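Putative eukaryotic translation initiation factor eIF-4E (Leishmania major, PDB 5WB5) probably binds the methylated cap 4 at the 5' end of messenger RNAs and probably acts in translation initiation. Local coordinates at residues Leu99-Asp104 against Asn176-Trp181. Numbering follows the deposited sequence.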
ATOM      1  N   LEU A  99       2.260  -9.148   8.949  1.00 32.45           N
ATOM      2  CA  LEU A  99       3.713  -9.192   9.080  1.00 43.06           C
ATOM      3  C   LEU A  99       4.250  -7.786   8.844  1.00 25.78           C
ATOM      4  O   LEU A  99       4.095  -7.241   7.749  1.00 49.14           O
ATOM      5  CB  LEU A  99       4.322 -10.174   8.079  1.00 49.31           C
ATOM      6  CG  LEU A  99       5.852 -10.265   8.006  1.00 48.08           C
ATOM      7  CD1 LEU A  99       6.414 -11.089   9.161  1.00 44.99           C
ATOM      8  CD2 LEU A  99       6.282 -10.847   6.676  1.00 41.75           C
ATOM      9  N   TRP A 100       4.877  -7.200   9.862  1.00 27.96           N
ATOM     10  CA  TRP A 100       5.279  -5.804   9.798  1.00 38.47           C
ATOM     11  C   TRP A 100       6.742  -5.641  10.185  1.00 44.93           C
ATOM     12  O   TRP A 100       7.366  -6.527  10.776  1.00 49.41           O
ATOM     13  CB  TRP A 100       4.393  -4.922  10.695  1.00 63.67           C
ATOM     14  CG  TRP A 100       4.325  -5.344  12.132  1.00 61.54           C
ATOM     15  CD1 TRP A 100       3.461  -6.246  12.683  1.00 55.04           C
ATOM     16  CD2 TRP A 100       5.140  -4.862  13.208  1.00 46.59           C
ATOM     17  NE1 TRP A 100       3.692  -6.360  14.034  1.00 51.41           N
ATOM     18  CE2 TRP A 100       4.717  -5.519  14.381  1.00 55.58           C
ATOM     19  CE3 TRP A 100       6.188  -3.939  13.293  1.00 56.29           C
ATOM     20  CZ2 TRP A 100       5.308  -5.287  15.621  1.00 37.94           C
ATOM     21  CZ3 TRP A 100       6.772  -3.711  14.527  1.00 61.88           C
ATOM     22  CH2 TRP A 100       6.331  -4.381  15.672  1.00 33.43           C
ATOM     23  N   VAL A 101       7.278  -4.480   9.810  1.00 33.96           N
ATOM     24  CA  VAL A 101       8.662  -4.104  10.063  1.00 52.95           C
ATOM     25  C   VAL A 101       8.716  -2.611  10.362  1.00 37.79           C
ATOM     26  O   VAL A 101       7.894  -1.829   9.872  1.00 33.22           O
ATOM     27  CB  VAL A 101       9.583  -4.437   8.868  1.00 59.91           C
ATOM     28  CG1 VAL A 101       9.577  -5.931   8.582  1.00 56.89           C
ATOM     29  CG2 VAL A 101       9.159  -3.661   7.629  1.00 51.29           C
ATOM     30  N   ASN A 102       9.706  -2.217  11.163  1.00 34.87           N
ATOM     31  CA  ASN A 102       9.925  -0.822  11.541  1.00 43.02           C
ATOM     32  C   ASN A 102      11.138  -0.303  10.776  1.00 63.32           C
ATOM     33  O   ASN A 102      12.279  -0.641  11.101  1.00 80.65           O
ATOM     34  CB  ASN A 102      10.130  -0.680  13.048  1.00 64.73           C
ATOM     35  CG  ASN A 102       8.918  -1.108  13.850  1.00 94.13           C
ATOM     36  OD1 ASN A 102       7.812  -1.206  13.320  1.00100.60           O
ATOM     37  ND2 ASN A 102       9.118  -1.358  15.138  1.00 86.20           N
ATOM     38  N   LEU A 103      10.888   0.513   9.759  1.00 62.11           N
ATOM     39  CA  LEU A 103      11.936   1.241   9.068  1.00 44.02           C
ATOM     40  C   LEU A 103      12.209   2.552   9.800  1.00 66.73           C
ATOM     41  O   LEU A 103      11.459   2.966  10.686  1.00 76.09           O
ATOM     42  CB  LEU A 103      11.525   1.513   7.622  1.00 40.72           C
ATOM     43  CG  LEU A 103      10.807   0.358   6.916  1.00 56.34           C
ATOM     44  CD1 LEU A 103      10.248   0.815   5.580  1.00 46.64           C
ATOM     45  CD2 LEU A 103      11.747  -0.830   6.739  1.00 43.63           C
ATOM     46  N   ASP A 104      13.285   3.224   9.404  1.00 59.97           N
ATOM     47  CA  ASP A 104      13.689   4.470  10.035  1.00 91.39           C
ATOM     48  C   ASP A 104      13.632   5.609   9.024  1.00 96.97           C
ATOM     49  O   ASP A 104      13.564   5.390   7.812  1.00104.86           O
ATOM     50  CB  ASP A 104      15.097   4.350  10.630  1.00 97.51           C
ATOM     51  CG  ASP A 104      15.208   3.210  11.629  1.00 92.53           C
ATOM     52  OD1 ASP A 104      14.231   2.965  12.370  1.00 96.76           O
ATOM     53  OD2 ASP A 104      16.270   2.553  11.667  1.00101.15           O
ATOM     54  N   ASN A 176       8.762   3.950  11.001  1.00103.02           N
ATOM     55  CA  ASN A 176       7.794   3.912   9.911  1.00 74.78           C
ATOM     56  C   ASN A 176       7.419   2.450   9.728  1.00 69.07           C
ATOM     57  O   ASN A 176       8.263   1.639   9.340  1.00 50.50           O
ATOM     58  CB  ASN A 176       8.371   4.508   8.626  1.00 67.17           C
ATOM     59  CG  ASN A 176       8.634   6.002   8.741  1.00 59.72           C
ATOM     60  OD1 ASN A 176       7.821   6.745   9.293  1.00 69.74           O
ATOM     61  ND2 ASN A 176       9.777   6.446   8.228  1.00 30.14           N
ATOM     62  N   ARG A 177       6.176   2.102  10.041  1.00 44.59           N
ATOM     63  CA  ARG A 177       5.769   0.705  10.083  1.00 32.08           C
ATOM     64  C   ARG A 177       5.201   0.283   8.736  1.00 40.64           C
ATOM     65  O   ARG A 177       4.170   0.803   8.299  1.00 31.53           O
ATOM     66  CB  ARG A 177       4.742   0.463  11.189  1.00 31.57           C
ATOM     67  CG  ARG A 177       5.307   0.612  12.586  1.00 56.12           C
ATOM     68  CD  ARG A 177       4.530  -0.217  13.590  1.00 78.08           C
ATOM     69  NE  ARG A 177       5.123  -0.159  14.924  1.00 89.07           N
ATOM     70  CZ  ARG A 177       4.654  -0.817  15.979  1.00119.96           C
ATOM     71  NH1 ARG A 177       3.581  -1.588  15.861  1.00105.27           N
ATOM     72  NH2 ARG A 177       5.257  -0.703  17.155  1.00139.34           N
ATOM     73  N   LEU A 178       5.882  -0.649   8.081  1.00 37.51           N
ATOM     74  CA  LEU A 178       5.330  -1.338   6.926  1.00 31.66           C
ATOM     75  C   LEU A 178       4.668  -2.621   7.407  1.00 31.92           C
ATOM     76  O   LEU A 178       5.177  -3.284   8.309  1.00 50.96           O
ATOM     77  CB  LEU A 178       6.425  -1.657   5.910  1.00 34.18           C
ATOM     78  CG  LEU A 178       5.997  -2.476   4.695  1.00 51.21           C
ATOM     79  CD1 LEU A 178       5.002  -1.721   3.848  1.00 59.39           C
ATOM     80  CD2 LEU A 178       7.210  -2.852   3.875  1.00 67.14           C
ATOM     81  N   ALA A 179       3.526  -2.960   6.818  1.00 32.08           N
ATOM     82  CA  ALA A 179       2.779  -4.130   7.254  1.00 43.10           C
ATOM     83  C   ALA A 179       2.106  -4.773   6.053  1.00 72.84           C
ATOM     84  O   ALA A 179       1.546  -4.077   5.206  1.00 47.39           O
ATOM     85  CB  ALA A 179       1.731  -3.762   8.314  1.00 32.44           C
ATOM     86  N   VAL A 180       2.169  -6.098   5.989  1.00 32.66           N
ATOM     87  CA  VAL A 180       1.485  -6.890   4.975  1.00 36.00           C
ATOM     88  C   VAL A 180       0.427  -7.711   5.697  1.00 33.09           C
ATOM     89  O   VAL A 180       0.757  -8.611   6.480  1.00 33.20           O
ATOM     90  CB  VAL A 180       2.459  -7.789   4.201  1.00 34.71           C
ATOM     91  CG1 VAL A 180       1.725  -8.580   3.121  1.00 33.01           C
ATOM     92  CG2 VAL A 180       3.574  -6.960   3.592  1.00 32.58           C
ATOM     93  N   TRP A 181      -0.841  -7.382   5.461  1.00 51.35           N
ATOM     94  CA  TRP A 181      -1.963  -8.076   6.076  1.00 67.64           C
ATOM     95  C   TRP A 181      -2.352  -9.263   5.205  1.00 54.95           C
ATOM     96  O   TRP A 181      -2.755  -9.085   4.044  1.00 58.42           O
ATOM     97  CB  TRP A 181      -3.161  -7.142   6.253  1.00 45.31           C
ATOM     98  CG  TRP A 181      -2.982  -6.079   7.290  1.00 44.41           C
ATOM     99  CD1 TRP A 181      -1.823  -5.437   7.622  1.00 55.80           C
ATOM    100  CD2 TRP A 181      -4.000  -5.535   8.139  1.00 56.80           C
ATOM    101  NE1 TRP A 181      -2.058  -4.523   8.622  1.00 86.91           N
ATOM    102  CE2 TRP A 181      -3.386  -4.564   8.958  1.00 57.34           C
ATOM    103  CE3 TRP A 181      -5.370  -5.773   8.285  1.00 39.58           C
ATOM    104  CZ2 TRP A 181      -4.094  -3.832   9.907  1.00 62.35           C
ATOM    105  CZ3 TRP A 181      -6.072  -5.045   9.228  1.00 48.06           C
ATOM    106  CH2 TRP A 181      -5.433  -4.085  10.027  1.00 73.42           C
TER
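R177 lays its guanidinium over the six-membered ring of W100, the planes only 6° apart and CZ 4.2 Å from the ring centroid, a stacked cation-pi contact. The group sits off-centre on the indole, NH1 toward the rim and W100 CZ3 over the middle of the guanidinium. Extended from CG to NE, the arginine chain reaches diagonally to W100 from beside N102, with which R177 forms an antiparallel non-hydrogen-bonded pair. N102 lies alongside R177, its amide plane 25° from the guanidinium and OD1 beside the CG-CD-NE part of the arginine chain without a hydrogen bond; N102 CG meets the indole at its edge. W100 NE1 is hydrogen-bonded to T213 OG1 of strand 210-214, which probably helps fix the ring's rotation. At the base of the side chain, W100 CB packs against A179 CB at 3.8 Å.

Six backbone hydrogen bonds join the antiparallel strands through the pairs L99-V180, V101-L178 and L103-N176; V101 N to L178 O measures 2.8 Å. These residues turn to the other face, where V101 CG2 packs alongside L178 CB at 3.8 Å. Helices 133-147 and 188-200 cover that side, L178 touching W138, V141 and L198. Strands 97-104 and 175-182 thus lie inside the curved antiparallel sheet of the eIF4E fold, which carries its long helices on one face.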